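Local coordinates for protein Exo-arabinanase (PDB 3A72) that probably cleaves alpha-1,5-linked arabinan from a chain end, releasing arabinobiose, as an exo-acting glycoside hydrolase, at residues 157-169 against 177-189. Residues are numbered along the deposited sequence; the frame is centred on the assembly and turned at random.
Sequences NKGKLICYYSDQR and TMVHQVTNDLKNW
CB of K160 lies against CG1 of V182, while the lysine amine turns off to a salt bridge with E246. L161 and T183 exchange backbone hydrogen bonds, and CD2 of L161 meets CD2 of L186 at 3.6 Å. I162 points to the other sheet face, its CG2 packing on CB of H180. Back on the L161 face, CB of C163 touches W189, whose indole also takes CG2 of T183 over one face. Y164 shares the I162 face and runs alongside H180, the two rings oblique with planes 65° apart. Y165 sits with CG between its backbone N and carbonyl carbon (chi1 59°), which turns the ring against V179: CG2 of V179 presses on one face, 3.5 Å from the centroid, as a CH-pi contact. The Y165 OH accepts a short but bent bond from NE2 of Q181 (2.6 Å, 134° at the hydrogen), tilted from the amide plane, and a weak one from NH2 of R169. OG of S166 is hydrogen-bonded to E151, and the residue lines the pocket of the bound arabinofuranose. D167 exchanges backbone bonds with T177, and its OD2 rests on CG1 of V179; R169 grips the carboxylate side-on. In these two central strands of a four-stranded beta-propeller blade, R169 and Q181 thus fix carboxylate and phenol on one face, with S166 on the sugar side.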
loop_
_atom_site.group_PDB
_atom_site.type_symbol
_atom_site.label_atom_id
_atom_site.label_comp_id
_atom_site.label_asym_id
_atom_site.label_seq_id
_atom_site.Cartn_x
_atom_site.Cartn_y
_atom_site.Cartn_z
ATOM N N ASN A 157 -7.148 9.282 11.944
ATOM C CA ASN A 157 -8.189 8.986 12.905
ATOM C C ASN A 157 -8.125 10.035 14.009
ATOM O O ASN A 157 -7.039 10.292 14.524
ATOM C CB ASN A 157 -7.988 7.620 13.505
ATOM C CG ASN A 157 -9.080 7.252 14.476
ATOM O OD1 ASN A 157 -10.282 7.307 14.140
ATOM N ND2 ASN A 157 -8.655 6.891 15.676
ATOM N N LYS A 158 -9.263 10.618 14.354
ATOM C CA LYS A 158 -9.349 11.505 15.511
ATOM C C LYS A 158 -8.288 12.598 15.486
ATOM O O LYS A 158 -7.645 12.915 16.501
ATOM C CB LYS A 158 -9.290 10.732 16.836
ATOM C CG LYS A 158 -10.461 9.785 17.009
ATOM C CD LYS A 158 -10.622 8.956 18.269
ATOM C CE LYS A 158 -9.545 8.716 19.296
ATOM N NZ LYS A 158 -9.891 7.824 20.461
ATOM N N GLY A 159 -8.118 13.248 14.337
ATOM C CA GLY A 159 -7.255 14.368 14.216
ATOM C C GLY A 159 -5.781 14.033 14.163
ATOM O O GLY A 159 -4.939 14.952 14.229
ATOM N N LYS A 160 -5.446 12.766 14.034
ATOM C CA LYS A 160 -4.077 12.292 13.968
ATOM C C LYS A 160 -3.853 11.535 12.664
ATOM O O LYS A 160 -4.796 10.967 12.104
ATOM C CB LYS A 160 -3.794 11.329 15.130
ATOM C CG LYS A 160 -3.971 11.974 16.500
ATOM C CD LYS A 160 -3.867 10.931 17.643
ATOM C CE LYS A 160 -5.137 10.081 17.786
ATOM N NZ LYS A 160 -4.892 9.070 18.906
ATOM N N LEU A 161 -2.608 11.513 12.245
ATOM C CA LEU A 161 -2.205 10.671 11.143
ATOM C C LEU A 161 -1.272 9.561 11.666
ATOM O O LEU A 161 -0.311 9.875 12.390
ATOM C CB LEU A 161 -1.499 11.447 10.043
ATOM C CG LEU A 161 -1.149 10.681 8.779
ATOM C CD1 LEU A 161 -2.402 10.311 8.024
ATOM C CD2 LEU A 161 -0.216 11.460 7.884
ATOM N N ILE A 162 -1.610 8.342 11.302
ATOM C CA ILE A 162 -0.832 7.180 11.623
ATOM C C ILE A 162 -0.089 6.731 10.366
ATOM O O ILE A 162 -0.690 6.620 9.286
ATOM C CB ILE A 162 -1.705 6.024 12.145
ATOM C CG1 ILE A 162 -2.589 6.459 13.325
ATOM C CG2 ILE A 162 -0.896 4.819 12.507
ATOM C CD1 ILE A 162 -3.759 5.492 13.571
ATOM N N CYS A 163 1.209 6.449 10.505
ATOM C CA CYS A 163 1.978 5.808 9.444
ATOM C C CYS A 163 2.430 4.431 9.952
ATOM O O CYS A 163 3.217 4.339 10.877
ATOM C CB CYS A 163 3.198 6.620 9.053
ATOM S SG CYS A 163 4.094 5.869 7.664
ATOM N N TYR A 164 1.845 3.404 9.352
ATOM C CA TYR A 164 2.275 2.008 9.563
ATOM C C TYR A 164 3.383 1.707 8.583
ATOM O O TYR A 164 3.318 2.128 7.426
ATOM C CB TYR A 164 1.124 1.055 9.320
ATOM C CG TYR A 164 -0.154 1.288 10.112
ATOM C CD1 TYR A 164 -0.354 0.741 11.362
ATOM C CD2 TYR A 164 -1.187 2.072 9.548
ATOM C CE1 TYR A 164 -1.534 0.965 12.053
ATOM C CE2 TYR A 164 -2.361 2.276 10.222
ATOM C CZ TYR A 164 -2.545 1.728 11.486
ATOM O OH TYR A 164 -3.743 1.947 12.111
ATOM N N TYR A 165 4.380 0.916 8.991
ATOM C CA TYR A 165 5.474 0.552 8.068
ATOM C C TYR A 165 6.163 -0.673 8.608
ATOM O O TYR A 165 5.946 -1.129 9.729
ATOM C CB TYR A 165 6.417 1.726 7.808
ATOM C CG TYR A 165 7.104 2.319 9.019
ATOM C CD1 TYR A 165 8.373 1.893 9.382
ATOM C CD2 TYR A 165 6.517 3.310 9.799
ATOM C CE1 TYR A 165 9.008 2.438 10.478
ATOM C CE2 TYR A 165 7.151 3.861 10.870
ATOM C CZ TYR A 165 8.389 3.427 11.216
ATOM O OH TYR A 165 9.015 3.959 12.328
ATOM N N SER A 166 7.005 -1.274 7.739
ATOM C CA SER A 166 7.823 -2.407 8.082
ATOM C C SER A 166 9.194 -1.938 8.580
ATOM O O SER A 166 9.732 -0.974 8.014
ATOM C CB SER A 166 8.004 -3.336 6.898
ATOM O OG SER A 166 6.765 -3.684 6.310
ATOM N N ASP A 167 9.743 -2.607 9.586
ATOM C CA ASP A 167 10.908 -2.102 10.289
ATOM C C ASP A 167 11.901 -3.209 10.529
ATOM O O ASP A 167 11.542 -4.221 11.163
ATOM C CB ASP A 167 10.459 -1.492 11.608
ATOM C CG ASP A 167 11.477 -0.690 12.346
ATOM O OD1 ASP A 167 12.618 -0.541 11.826
ATOM O OD2 ASP A 167 11.152 -0.159 13.430
ATOM N N GLN A 168 13.138 -3.064 10.094
ATOM C CA GLN A 168 14.201 -3.969 10.401
ATOM C C GLN A 168 15.184 -3.415 11.449
ATOM O O GLN A 168 16.203 -4.066 11.742
ATOM C CB GLN A 168 14.981 -4.377 9.146
ATOM C CG GLN A 168 14.154 -5.261 8.196
ATOM C CD GLN A 168 14.964 -5.856 7.091
ATOM O OE1 GLN A 168 16.137 -6.376 7.313
ATOM N NE2 GLN A 168 14.459 -5.950 5.957
ATOM N N ARG A 169 14.905 -2.259 12.043
ATOM C CA ARG A 169 15.892 -1.643 12.907
ATOM C C ARG A 169 16.106 -2.391 14.232
ATOM O O ARG A 169 17.181 -2.275 14.820
ATOM C CB ARG A 169 15.553 -0.175 13.172
ATOM C CG ARG A 169 15.697 0.702 11.980
ATOM C CD ARG A 169 15.124 2.099 12.099
ATOM N NE ARG A 169 13.698 1.996 12.401
ATOM C CZ ARG A 169 12.899 3.021 12.590
ATOM N NH1 ARG A 169 13.277 4.267 12.413
ATOM N NH2 ARG A 169 11.706 2.716 13.010
ATOM N N THR A 177 9.909 -6.487 11.793
ATOM C CA THR A 177 8.644 -6.248 12.481
ATOM C C THR A 177 7.800 -5.318 11.668
ATOM O O THR A 177 8.242 -4.758 10.648
ATOM C CB THR A 177 8.862 -5.652 13.891
ATOM O OG1 THR A 177 9.337 -4.329 13.710
ATOM C CG2 THR A 177 9.822 -6.517 14.695
ATOM N N MET A 178 6.561 -5.054 12.116
ATOM C CA MET A 178 5.816 -3.914 11.605
ATOM C C MET A 178 5.445 -3.020 12.793
ATOM O O MET A 178 5.172 -3.509 13.917
ATOM C CB MET A 178 4.573 -4.309 10.843
ATOM C CG MET A 178 4.931 -5.095 9.572
ATOM S SD MET A 178 3.501 -5.773 8.708
ATOM C CE MET A 178 2.865 -6.817 10.000
ATOM N N VAL A 179 5.463 -1.750 12.557
ATOM C CA VAL A 179 5.370 -0.678 13.551
ATOM C C VAL A 179 4.502 0.437 13.042
ATOM O O VAL A 179 4.112 0.490 11.854
ATOM C CB VAL A 179 6.786 -0.143 13.892
ATOM C CG1 VAL A 179 7.724 -1.262 14.310
ATOM C CG2 VAL A 179 7.355 0.634 12.746
ATOM N N HIS A 180 4.282 1.437 13.901
ATOM C CA HIS A 180 3.731 2.689 13.426
ATOM C C HIS A 180 4.283 3.852 14.254
ATOM O O HIS A 180 4.795 3.672 15.363
ATOM C CB HIS A 180 2.161 2.752 13.413
ATOM C CG HIS A 180 1.583 2.731 14.779
ATOM N ND1 HIS A 180 1.324 3.728 15.661
ATOM C CD2 HIS A 180 1.158 1.597 15.368
ATOM C CE1 HIS A 180 0.766 3.175 16.782
ATOM N NE2 HIS A 180 0.669 1.857 16.594
ATOM N N GLN A 181 4.117 5.049 13.704
ATOM C CA GLN A 181 4.265 6.302 14.426
ATOM C C GLN A 181 3.043 7.154 14.144
ATOM O O GLN A 181 2.380 7.016 13.103
ATOM C CB GLN A 181 5.545 7.024 14.071
ATOM C CG GLN A 181 6.800 6.267 14.482
ATOM C CD GLN A 181 8.079 6.924 14.075
ATOM O OE1 GLN A 181 8.509 7.989 14.690
ATOM N NE2 GLN A 181 8.712 6.409 13.114
ATOM N N VAL A 182 2.760 8.078 15.078
ATOM C CA VAL A 182 1.578 8.931 15.015
ATOM C C VAL A 182 1.994 10.381 15.088
ATOM O O VAL A 182 2.968 10.728 15.764
ATOM C CB VAL A 182 0.612 8.623 16.170
ATOM C CG1 VAL A 182 -0.687 9.340 15.996
ATOM C CG2 VAL A 182 0.446 7.121 16.250
ATOM N N THR A 183 1.235 11.261 14.436
ATOM C CA THR A 183 1.430 12.672 14.498
ATOM C C THR A 183 0.090 13.396 14.580
ATOM O O THR A 183 -0.884 12.961 14.002
ATOM C CB THR A 183 2.241 13.172 13.264
ATOM O OG1 THR A 183 2.533 14.532 13.408
ATOM C CG2 THR A 183 1.508 12.902 12.003
ATOM N N ASN A 184 0.081 14.542 15.280
ATOM C CA ASN A 184 -1.094 15.428 15.237
ATOM C C ASN A 184 -0.821 16.680 14.435
ATOM O O ASN A 184 -1.677 17.590 14.377
ATOM C CB ASN A 184 -1.643 15.719 16.599
ATOM C CG ASN A 184 -0.741 16.428 17.490
ATOM O OD1 ASN A 184 0.117 17.118 17.020
ATOM N ND2 ASN A 184 -0.794 16.264 18.812
ATOM N N ASP A 185 0.289 16.782 13.724
ATOM C CA ASP A 185 0.596 18.000 12.967
ATOM C C ASP A 185 1.343 17.756 11.649
ATOM O O ASP A 185 1.622 18.727 10.929
ATOM C CB ASP A 185 1.375 18.983 13.816
ATOM C CG ASP A 185 2.721 18.521 14.297
ATOM O OD1 ASP A 185 3.210 17.475 13.818
ATOM O OD2 ASP A 185 3.327 19.245 15.130
ATOM N N LEU A 186 1.660 16.565 11.223
ATOM C CA LEU A 186 2.445 16.066 10.108
ATOM C C LEU A 186 3.931 16.342 10.214
ATOM O O LEU A 186 4.680 15.959 9.291
ATOM C CB LEU A 186 1.865 16.567 8.803
ATOM C CG LEU A 186 0.408 16.300 8.520
ATOM C CD1 LEU A 186 0.118 16.537 7.036
ATOM C CD2 LEU A 186 0.002 14.890 8.876
ATOM N N LYS A 187 4.386 17.019 11.284
ATOM C CA LYS A 187 5.721 17.493 11.413
ATOM C C LYS A 187 6.450 16.767 12.504
ATOM O O LYS A 187 7.626 16.440 12.300
ATOM C CB LYS A 187 5.686 18.998 11.753
ATOM C CG LYS A 187 5.083 19.817 10.600
ATOM C CD LYS A 187 4.881 21.207 11.112
ATOM C CE LYS A 187 4.442 22.242 10.105
ATOM N NZ LYS A 187 4.547 23.634 10.694
ATOM N N ASN A 188 5.811 16.547 13.594
ATOM C CA ASN A 188 6.450 15.926 14.746
ATOM C C ASN A 188 5.821 14.567 14.900
ATOM O O ASN A 188 4.597 14.514 14.998
ATOM C CB ASN A 188 6.243 16.746 16.009
ATOM C CG ASN A 188 6.919 18.083 15.863
ATOM O OD1 ASN A 188 8.122 18.052 16.073
ATOM N ND2 ASN A 188 6.169 19.158 15.556
ATOM N N TRP A 189 6.675 13.529 14.902
ATOM C CA TRP A 189 6.163 12.165 15.020
ATOM C C TRP A 189 6.470 11.577 16.433
ATOM O O TRP A 189 7.523 11.815 17.018
ATOM C CB TRP A 189 6.743 11.261 13.960
ATOM C CG TRP A 189 6.318 11.691 12.581
ATOM C CD1 TRP A 189 6.893 12.647 11.795
ATOM C CD2 TRP A 189 5.172 11.143 11.856
ATOM N NE1 TRP A 189 6.180 12.681 10.668
ATOM C CE2 TRP A 189 5.127 11.816 10.620
ATOM C CE3 TRP A 189 4.219 10.157 12.130
ATOM C CZ2 TRP A 189 4.166 11.557 9.663
ATOM C CZ3 TRP A 189 3.246 9.878 11.166
ATOM C CH2 TRP A 189 3.219 10.566 9.945
HETATM O O HOH W 1 11.536 6.377 13.384
#